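Local structure of homoserine dehydrogenase (Staphylococcus aureus M1064, 4PG7) at residues E218-D221 with A222-V226; N179-S182 with N183-S187; T122-K125 with D126-A129; I228-Y231 with L232-Q236. The protein catalyses the NAD(P)-dependent interconversion of aspartate semialdehyde and homoserine, a hydride-transfer step of the aspartic acid pathway. All blocks are in the same frame, centred on the assembly; numbering follows the deposited sequence. Where two conformers were deposited one is given.

Contact 1 of 4, residues E218-D221 with A222-V226; sequences EGVD and AARKV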
loop_
_atom_site.group_PDB
_atom_site.type_symbol
_atom_site.label_atom_id
_atom_site.label_comp_id
_atom_site.label_asym_id
_atom_site.label_seq_id
_atom_site.Cartn_x
_atom_site.Cartn_y
_atom_site.Cartn_z
ATOM N N GLU A 218 1.699 20.534 15.855
ATOM C CA GLU A 218 3.108 20.959 15.767
ATOM C C GLU A 218 3.997 19.929 15.078
ATOM O O GLU A 218 5.228 20.091 14.996
ATOM C CB GLU A 218 3.646 21.311 17.166
ATOM C CG GLU A 218 2.897 22.457 17.815
ATOM C CD GLU A 218 2.894 23.696 16.967
ATOM O OE1 GLU A 218 3.919 24.001 16.310
ATOM O OE2 GLU A 218 1.865 24.377 16.960
ATOM N N GLY A 219 3.390 18.840 14.607
ATOM C CA GLY A 219 4.115 17.857 13.817
ATOM C C GLY A 219 4.989 16.887 14.602
ATOM O O GLY A 219 5.822 16.171 14.009
ATOM N N VAL A 220 4.807 16.835 15.915
ATOM C CA VAL A 220 5.644 15.964 16.765
ATOM C C VAL A 220 5.331 14.491 16.485
ATOM O O VAL A 220 6.247 13.681 16.272
ATOM C CB VAL A 220 5.477 16.276 18.281
ATOM C CG1 VAL A 220 6.371 15.369 19.116
ATOM C CG2 VAL A 220 5.791 17.734 18.554
ATOM N N ASP A 221 4.052 14.151 16.473
ATOM C CA ASP A 221 3.608 12.783 16.143
ATOM C C ASP A 221 4.161 12.332 14.808
ATOM O O ASP A 221 4.679 11.215 14.681
ATOM C CB ASP A 221 2.076 12.692 16.103
ATOM C CG ASP A 221 1.590 11.321 15.683
ATOM O OD1 ASP A 221 2.007 10.353 16.350
ATOM O OD2 ASP A 221 0.794 11.203 14.697
ATOM N N ALA A 222 4.047 13.204 13.802
ATOM C CA ALA A 222 4.561 12.910 12.483
ATOM C C ALA A 222 6.087 12.721 12.502
ATOM O O ALA A 222 6.605 11.833 11.827
ATOM C CB ALA A 222 4.175 14.007 11.515
ATOM N N ALA A 223 6.798 13.533 13.281
ATOM C CA ALA A 223 8.257 13.395 13.384
ATOM C C ALA A 223 8.668 12.063 14.016
ATOM O O ALA A 223 9.612 11.412 13.556
ATOM C CB ALA A 223 8.862 14.558 14.154
ATOM N N ARG A 224 7.931 11.621 15.028
ATOM C CA ARG A 224 8.177 10.284 15.588
ATOM C C ARG A 224 8.005 9.200 14.528
ATOM O O ARG A 224 8.819 8.294 14.426
ATOM C CB ARG A 224 7.282 10.023 16.803
ATOM C CG ARG A 224 7.637 10.905 17.997
ATOM C CD ARG A 224 6.924 10.478 19.273
ATOM N NE ARG A 224 5.483 10.433 19.064
ATOM C CZ ARG A 224 4.603 11.347 19.471
ATOM N NH1 ARG A 224 4.996 12.421 20.147
ATOM N NH2 ARG A 224 3.309 11.176 19.200
ATOM N N LYS A 225 6.965 9.300 13.716
ATOM C CA LYS A 225 6.743 8.315 12.663
ATOM C C LYS A 225 7.795 8.365 11.572
ATOM O O LYS A 225 8.097 7.338 10.960
ATOM C CB LYS A 225 5.333 8.444 12.079
ATOM C CG LYS A 225 4.273 7.941 13.060
ATOM C CD LYS A 225 2.877 8.339 12.635
ATOM C CE LYS A 225 1.825 7.900 13.666
ATOM N NZ LYS A 225 0.619 8.757 13.516
ATOM N N VAL A 226 8.352 9.547 11.319
ATOM C CA VAL A 226 9.480 9.677 10.407
ATOM C C VAL A 226 10.731 8.981 10.947
ATOM O O VAL A 226 11.458 8.347 10.183
ATOM C CB VAL A 226 9.798 11.154 10.127
ATOM C CG1 VAL A 226 11.154 11.301 9.456
ATOM C CG2 VAL A 226 8.707 11.742 9.255
#

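Contact 2 of 4, residues N179-S182 with N183-S187; sequences NGTS and NFILS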
loop_
_atom_site.group_PDB
_atom_site.type_symbol
_atom_site.label_atom_id
_atom_site.label_comp_id
_atom_site.label_asym_id
_atom_site.label_seq_id
_atom_site.Cartn_x
_atom_site.Cartn_y
_atom_site.Cartn_z
ATOM N N ASN A 179 -0.019 12.049 10.015
ATOM C CA ASN A 179 -0.800 12.452 11.158
ATOM C C ASN A 179 -2.195 12.778 10.643
ATOM O O ASN A 179 -2.372 13.712 9.873
ATOM C CB ASN A 179 -0.125 13.656 11.839
ATOM C CG ASN A 179 -0.909 14.151 13.036
ATOM O OD1 ASN A 179 -1.545 15.200 12.991
ATOM N ND2 ASN A 179 -0.898 13.363 14.098
ATOM N N GLY A 180 -3.177 11.995 11.065
ATOM C CA GLY A 180 -4.568 12.145 10.611
ATOM C C GLY A 180 -5.174 13.497 10.948
ATOM O O GLY A 180 -5.868 14.101 10.134
ATOM N N THR A 181 -4.907 13.977 12.156
ATOM C CA THR A 181 -5.527 15.228 12.632
ATOM C C THR A 181 -5.079 16.447 11.835
ATOM O O THR A 181 -5.913 17.281 11.453
ATOM C CB THR A 181 -5.216 15.444 14.125
ATOM O OG1 THR A 181 -5.820 14.381 14.878
ATOM C CG2 THR A 181 -5.753 16.781 14.597
ATOM N N SER A 182 -3.778 16.549 11.574
ATOM C CA SER A 182 -3.280 17.664 10.776
ATOM C C SER A 182 -3.764 17.620 9.349
ATOM O O SER A 182 -4.074 18.637 8.770
ATOM C CB SER A 182 -1.767 17.693 10.727
ATOM O OG SER A 182 -1.229 18.138 11.945
ATOM N N ASN A 183 -3.798 16.427 8.767
ATOM C CA ASN A 183 -4.304 16.299 7.426
ATOM C C ASN A 183 -5.774 16.651 7.364
ATOM O O ASN A 183 -6.215 17.318 6.419
ATOM C CB ASN A 183 -4.087 14.900 6.879
ATOM C CG ASN A 183 -4.111 14.885 5.376
ATOM O OD1 ASN A 183 -3.425 15.703 4.735
ATOM N ND2 ASN A 183 -4.880 13.977 4.788
ATOM N N PHE A 184 -6.535 16.220 8.359
ATOM C CA PHE A 184 -7.964 16.582 8.444
ATOM C C PHE A 184 -8.139 18.096 8.439
ATOM O O PHE A 184 -8.971 18.645 7.714
ATOM C CB PHE A 184 -8.614 15.983 9.689
ATOM C CG PHE A 184 -10.089 16.302 9.812
ATOM C CD1 PHE A 184 -11.049 15.453 9.287
ATOM C CD2 PHE A 184 -10.512 17.471 10.421
ATOM C CE1 PHE A 184 -12.427 15.766 9.370
ATOM C CE2 PHE A 184 -11.864 17.794 10.512
ATOM C CZ PHE A 184 -12.821 16.942 9.972
ATOM N N ILE A 185 -7.331 18.779 9.246
ATOM C CA ILE A 185 -7.432 20.228 9.358
ATOM C C ILE A 185 -7.124 20.895 8.032
ATOM O O ILE A 185 -7.854 21.803 7.592
ATOM C CB ILE A 185 -6.506 20.740 10.485
ATOM C CG1 ILE A 185 -7.085 20.327 11.835
ATOM C CG2 ILE A 185 -6.341 22.250 10.422
ATOM C CD1 ILE A 185 -6.124 20.403 13.002
ATOM N N LEU A 186 -6.032 20.463 7.377
ATOM C CA LEU A 186 -5.682 21.056 6.077
ATOM C C LEU A 186 -6.769 20.811 5.009
ATOM O O LEU A 186 -7.047 21.687 4.197
ATOM C CB LEU A 186 -4.318 20.579 5.606
ATOM C CG LEU A 186 -3.116 21.070 6.424
ATOM C CD1 LEU A 186 -1.840 20.412 5.939
ATOM C CD2 LEU A 186 -2.987 22.564 6.345
ATOM N N SER A 187 -7.360 19.622 5.012
ATOM C CA SER A 187 -8.467 19.306 4.099
ATOM C C SER A 187 -9.672 20.212 4.347
ATOM O O SER A 187 -10.284 20.706 3.420
ATOM C CB SER A 187 -8.883 17.839 4.234
ATOM O OG SER A 187 -7.841 16.991 3.778
#

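Contact 3 of 4, residues T122-K125 with D126-A129; sequences TANK and DLLA. With ACT (acetate ion), chain C.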
loop_
_atom_site.group_PDB
_atom_site.type_symbol
_atom_site.label_atom_id
_atom_site.label_comp_id
_atom_site.label_asym_id
_atom_site.label_seq_id
_atom_site.Cartn_x
_atom_site.Cartn_y
_atom_site.Cartn_z
ATOM N N THR A 122 5.427 -5.822 21.991
ATOM C CA THR A 122 5.139 -4.474 22.461
ATOM C C THR A 122 4.306 -3.670 21.465
ATOM O O THR A 122 4.506 -3.762 20.246
ATOM C CB THR A 122 6.422 -3.702 22.797
ATOM O OG1 THR A 122 6.073 -2.403 23.263
ATOM C CG2 THR A 122 7.377 -3.580 21.582
ATOM N N ALA A 123 3.382 -2.881 22.001
ATOM C CA ALA A 123 2.607 -1.912 21.215
ATOM C C ALA A 123 2.879 -0.503 21.723
ATOM O O ALA A 123 2.061 0.404 21.559
ATOM C CB ALA A 123 1.131 -2.224 21.321
ATOM N N ASN A 124 4.042 -0.335 22.347
ATOM C CA ASN A 124 4.431 0.912 22.978
ATOM C C ASN A 124 4.661 2.021 21.934
ATOM O O ASN A 124 5.618 1.967 21.162
ATOM C CB ASN A 124 5.696 0.642 23.772
ATOM C CG ASN A 124 6.166 1.820 24.594
ATOM O OD1 ASN A 124 6.002 2.988 24.218
ATOM N ND2 ASN A 124 6.789 1.511 25.733
ATOM N N LYS A 125 3.783 3.023 21.940
ATOM C CA LYS A 125 3.784 4.085 20.915
ATOM C C LYS A 125 4.860 5.122 21.121
ATOM O O LYS A 125 5.063 5.968 20.257
ATOM C CB LYS A 125 2.436 4.811 20.885
ATOM C CG LYS A 125 1.256 3.926 20.533
ATOM C CD LYS A 125 1.407 3.317 19.144
ATOM C CE LYS A 125 0.088 2.736 18.649
ATOM N NZ LYS A 125 0.164 2.354 17.212
ATOM N N ASP A 126 5.534 5.078 22.262
ATOM C CA ASP A 126 6.584 6.039 22.559
ATOM C C ASP A 126 7.969 5.565 22.136
ATOM O O ASP A 126 8.913 6.346 22.191
ATOM C CB ASP A 126 6.578 6.366 24.048
ATOM C CG ASP A 126 5.221 6.831 24.531
ATOM O OD1 ASP A 126 4.639 7.723 23.887
ATOM O OD2 ASP A 126 4.718 6.292 25.547
ATOM N N LEU A 127 8.104 4.291 21.753
ATOM C CA LEU A 127 9.399 3.748 21.307
ATOM C C LEU A 127 9.863 4.430 20.019
ATOM O O LEU A 127 9.086 4.616 19.083
ATOM C CB LEU A 127 9.316 2.247 21.027
ATOM C CG LEU A 127 9.531 1.186 22.123
ATOM C CD1 LEU A 127 9.798 1.726 23.528
ATOM C CD2 LEU A 127 8.511 0.080 22.019
ATOM N N LEU A 128 11.143 4.766 19.979
ATOM C CA LEU A 128 11.760 5.384 18.819
ATOM C C LEU A 128 12.822 4.418 18.307
ATOM O O LEU A 128 12.962 3.298 18.836
ATOM C CB LEU A 128 12.328 6.754 19.196
ATOM C CG LEU A 128 11.236 7.786 19.512
ATOM C CD1 LEU A 128 11.787 9.019 20.216
ATOM C CD2 LEU A 128 10.491 8.202 18.260
ATOM N N ALA A 129 13.561 4.833 17.280
ATOM C CA ALA A 129 14.474 3.943 16.598
ATOM C C ALA A 129 15.590 3.457 17.524
ATOM O O ALA A 129 15.950 2.285 17.482
ATOM C CB ALA A 129 15.071 4.614 15.375
HETATM C C ACT C . 0.505 2.155 24.680
HETATM O O ACT C . 0.006 1.219 24.007
HETATM O OXT ACT C . 1.589 2.669 24.369
HETATM C CH3 ACT C . -0.231 2.718 25.859
HETATM O O HOH W 1 7.260 6.685 18.692
#

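Contact 4 of 4, residues I228-Y231 with L232-Q236; sequences ITSY and LSFNQ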
loop_
_atom_site.group_PDB
_atom_site.type_symbol
_atom_site.label_atom_id
_atom_site.label_comp_id
_atom_site.label_asym_id
_atom_site.label_seq_id
_atom_site.Cartn_x
_atom_site.Cartn_y
_atom_site.Cartn_z
ATOM N N ILE A 228 10.687 6.381 12.946
ATOM C CA ILE A 228 10.367 4.965 12.810
ATOM C C ILE A 228 10.434 4.514 11.354
ATOM O O ILE A 228 11.036 3.488 11.042
ATOM C CB ILE A 228 8.969 4.634 13.374
ATOM C CG1 ILE A 228 8.879 4.915 14.884
ATOM C CG2 ILE A 228 8.608 3.177 13.113
ATOM C CD1 ILE A 228 9.856 4.116 15.726
ATOM N N THR A 229 9.798 5.266 10.466
ATOM C CA THR A 229 9.798 4.930 9.059
ATOM C C THR A 229 11.231 4.895 8.475
ATOM O O THR A 229 11.535 4.037 7.637
ATOM C CB THR A 229 8.880 5.862 8.273
ATOM O OG1 THR A 229 7.561 5.779 8.829
ATOM C CG2 THR A 229 8.824 5.479 6.806
ATOM N N SER A 230 12.095 5.791 8.939
ATOM C CA SER A 230 13.495 5.817 8.510
ATOM C C SER A 230 14.243 4.569 8.976
ATOM O O SER A 230 15.075 4.011 8.248
ATOM C CB SER A 230 14.208 7.055 9.066
ATOM O OG SER A 230 13.665 8.250 8.530
ATOM N N TYR A 231 13.949 4.138 10.194
ATOM C CA TYR A 231 14.542 2.916 10.735
ATOM C C TYR A 231 14.118 1.672 9.937
ATOM O O TYR A 231 14.949 0.859 9.569
ATOM C CB TYR A 231 14.170 2.755 12.206
ATOM C CG TYR A 231 14.809 1.542 12.840
ATOM C CD1 TYR A 231 16.191 1.418 12.895
ATOM C CD2 TYR A 231 14.029 0.514 13.364
ATOM C CE1 TYR A 231 16.781 0.296 13.456
ATOM C CE2 TYR A 231 14.611 -0.606 13.941
ATOM C CZ TYR A 231 15.985 -0.707 13.982
ATOM O OH TYR A 231 16.545 -1.817 14.548
ATOM N N LEU A 232 12.827 1.564 9.645
ATOM C CA LEU A 232 12.307 0.464 8.866
ATOM C C LEU A 232 12.727 0.516 7.392
ATOM O O LEU A 232 13.021 -0.520 6.818
ATOM C CB LEU A 232 10.782 0.415 8.968
ATOM C CG LEU A 232 10.251 0.144 10.381
ATOM C CD1 LEU A 232 8.738 0.238 10.407
ATOM C CD2 LEU A 232 10.707 -1.222 10.887
ATOM N N SER A 233 12.799 1.709 6.797
ATOM C CA SER A 233 13.174 1.861 5.384
ATOM C C SER A 233 14.669 1.764 5.105
ATOM O O SER A 233 15.083 1.163 4.110
ATOM C CB SER A 233 12.677 3.213 4.832
ATOM O OG SER A 233 11.266 3.291 4.912
ATOM N N PHE A 234 15.470 2.411 5.940
ATOM C CA PHE A 234 16.880 2.582 5.664
ATOM C C PHE A 234 17.783 1.806 6.607
ATOM O O PHE A 234 18.998 1.833 6.419
ATOM C CB PHE A 234 17.266 4.051 5.789
ATOM C CG PHE A 234 16.417 4.982 4.986
ATOM C CD1 PHE A 234 16.171 4.736 3.645
ATOM C CD2 PHE A 234 15.919 6.146 5.557
ATOM C CE1 PHE A 234 15.399 5.608 2.905
ATOM C CE2 PHE A 234 15.161 7.028 4.810
ATOM C CZ PHE A 234 14.904 6.763 3.484
ATOM N N ASN A 235 17.209 1.150 7.623
ATOM C CA ASN A 235 17.989 0.485 8.663
ATOM C C ASN A 235 18.991 1.427 9.333
ATOM O O ASN A 235 20.083 1.026 9.709
ATOM C CB ASN A 235 18.690 -0.748 8.097
ATOM C CG ASN A 235 17.744 -1.660 7.335
ATOM O OD1 ASN A 235 16.622 -1.912 7.773
ATOM N ND2 ASN A 235 18.193 -2.157 6.189
ATOM N N GLN A 236 18.599 2.686 9.483
ATOM C CA GLN A 236 19.423 3.687 10.142
ATOM C C GLN A 236 18.646 4.242 11.304
ATOM O O GLN A 236 17.454 4.482 11.197
ATOM C CB GLN A 236 19.742 4.839 9.195
ATOM C CG GLN A 236 20.623 4.458 8.019
ATOM C CD GLN A 236 22.056 4.179 8.418
ATOM O OE1 GLN A 236 22.619 3.153 8.050
ATOM N NE2 GLN A 236 22.653 5.087 9.173
#

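Contact 1 of 4, residues E218-D221 with A222-V226
Asp221 holds two cationic side chains at once, each by its own carboxylate oxygen. Its OD2 takes Lys225 NZ at 2.7 Å on the syn side, 17° out of the carboxylate plane, a short and well-directed salt bridge. The lysine chain, extended beyond CG, runs back one helical turn to deliver the ammonium group there. On OD1, Arg224 NH2 lies at 3.2 Å; the bond is weak, bent to 126° at the hydrogen, and the carboxylate and guanidinium planes stand 55° apart. A bend of the arginine chain at chi3 folds its guanidinium back over the first turn, where one face rests on Asp221 CA and NH1 comes within 3.4 Å of Val220 CG1.

Gripped at both oxygens, the carboxylate probably has little freedom to turn. The stronger partner of Arg224 NH2 is Asp215 OD2, a salt bridge from helix 214-217, and Leu178 O accepts from Lys225 NZ. Beneath the side chains, Ala223 N to Gly219 O and Arg224 N to Val220 O, both 2.9 Å, start the regular backbone bonding. Gly219, with positive phi, occupies the N-cap, and the whole is an i to i+3 and i to i+4 salt-bridge network on the first turns of helix 220-234.

Contact 2 of 4, residues N179-S182 with N183-S187
Asn183 N donates to Asn179 O at 3.3 Å, the first of four successive i to i+4 backbone bonds that carry the chain from 179-182 into 183-187. The second, Phe184 N to Gly180 O, is shorter at 2.8 Å; those from Ile185 N to Thr181 O and from Leu186 N to Ser182 O are both 3.0 Å. Together they continue the alpha helix without a break from its first turn.

That turn is closed by Asn179 at the N-cap. With CG anti to the backbone N (chi1 179°), its amide oxygen OD1 accepts from Ser182 N at 3.0 Å, the donor tilted 32° from the amide carbonyl plane. The other end of the amide, ND2, is committed to Asp221 OD2 and Asp216 OD1, so the cap is held from both ends. Further along, Thr181 and Ile185 lie side by side and point the same way, Thr181 CG2 resting 4.0 Å from Ile185 CD1. Ile185 CG1 also approaches Thr181 O closely, at 3.3 Å, flanking the helical bond. The threonine hydroxyl is engaged with Phe208 O, leaving the methyl to pack against the isoleucine.

Helix 180-192 follows strand 171-177 after a two-residue link, of which Asn179 is the second. Ile185 leans on Phe196, Ala199 and Leu200 of helix 196-205 and Phe184 stacks on the ring of Phe208, while Ser182 meets Leu268 and Asn183 meets Lys267, both of strand 264-275, Asn183 ND2 reaching the backbone oxygens of Asp299 and Val297.

Contact 3 of 4, residues T122-K125 with D126-A129
Asp126 opens the second segment by giving its backbone N-H to the side-chain oxygen OD1 of Asn124, at 2.9 Å with an N-H...O angle of 147°. The donor lies in the plane of the amide. Asn124 can reach it because CG stands anti to the backbone N (chi1 -175°), which swings the amide over the residues that follow: the bond makes an Asx turn, overlapping a type I beta turn from Asn124 to Leu127. The carboxylate of Asp126 is turned 85° from that amide, and its OD2 accepts from Gly102 N.

At Leu127 the contact turns to van der Waals packing. The side chain crosses Asn124 at about a right angle, CD2 pressing on Asn124 CB at 3.4 Å while CD1 lies 3.7 Å from Asn124 ND2. From the far end, Thr122 OG1 meets the same CD2 at 3.7 Å, the two side chains tip to tip, and Ile103 and Val107 also touch the leucine. Its carbonyl oxygen is joined to Lys125 O by one water, which donates 2.8 Å bonds to both. Leu128 then takes the N-cap position and Ala129 starts helix 129-141.

The polar groups under this turn are largely paired. Thr122 OG1 accepts from Asn124 N at 3.0 Å, an ST turn, and also bonds Glu98 OE1; Asn124 ND2 reaches both Glu98 OE1 and Gly102 O. The amide is thereby fixed in rotation, oxygen toward the turn and nitrogen toward its acceptors. Lys125 N, outside this network, binds an acetate at OXT (3.3 Å), consistent with an anion, probably from the crystallisation liquor, settling at this N-H.

Contact 4 of 4, residues I228-Y231 with L232-Q236
Tyr231 and Gln236 meet where helix 220-234 ends, a helix C-terminus closed by a residue of left-handed conformation: Asn235, with phi 54°, is the first to leave helical geometry. The chain reverses there and brings Gln236 O back against Tyr231: it is 3.3 Å from Tyr231 CA in a CA-H...O contact and lies at the edge of the tyrosine ring, in its plane, 3.7 Å from CD1. The ring is placed by a chi1 of -177°, CG being anti to the backbone N, and its OH is bonded to Glu136 OE1 on helix 129-141. The Tyr231 carbonyl receives Asn235 N at 3.0 Å, but weakly.

Leu232 lies beside Ile228, pointing the same way, with its CD1 4.0 Å from Ile228 CG2. A backbone bond, Leu232 N to Ile228 O, sets that spacing of one turn. On the neighbouring helix, Leu132 packs against Ile228 and Tyr231.

Ser230 touches Phe234 one turn on, CB to CD2, and the phenylalanine ring also meets Tyr274, planes at about 35°. Between these two pairs, Thr229 O accepts twice from one residue: Ser233 N and Ser233 OG, each at 2.8 Å, reach it from opposite faces of its carbonyl plane.

In the fold
Contacts 1 and 4 occupy the start and finish of helix 220-234, their centres about 14 Å apart, with adjoining segments but no other touch. Contact 2, on helix 180-192, is tied to contact 1 by a probable hydrogen bond of 2.8 Å from Asn179 ND2 to Asp221 OD2. Contact 3, from the NAD binding domain, rests on the same long helix: Leu128 CD2 packs 3.9 Å from Arg224 CG, and Ala129 CB lies 3.8 Å from Tyr231 CB. Helix 220-234 thus joins the loop of contact 3 to helix 180-192. The bound lysine touches neither contact 2, whose Leu186 side chain is about 11 Å away, nor contact 1, with Gly219 at about 13 Å.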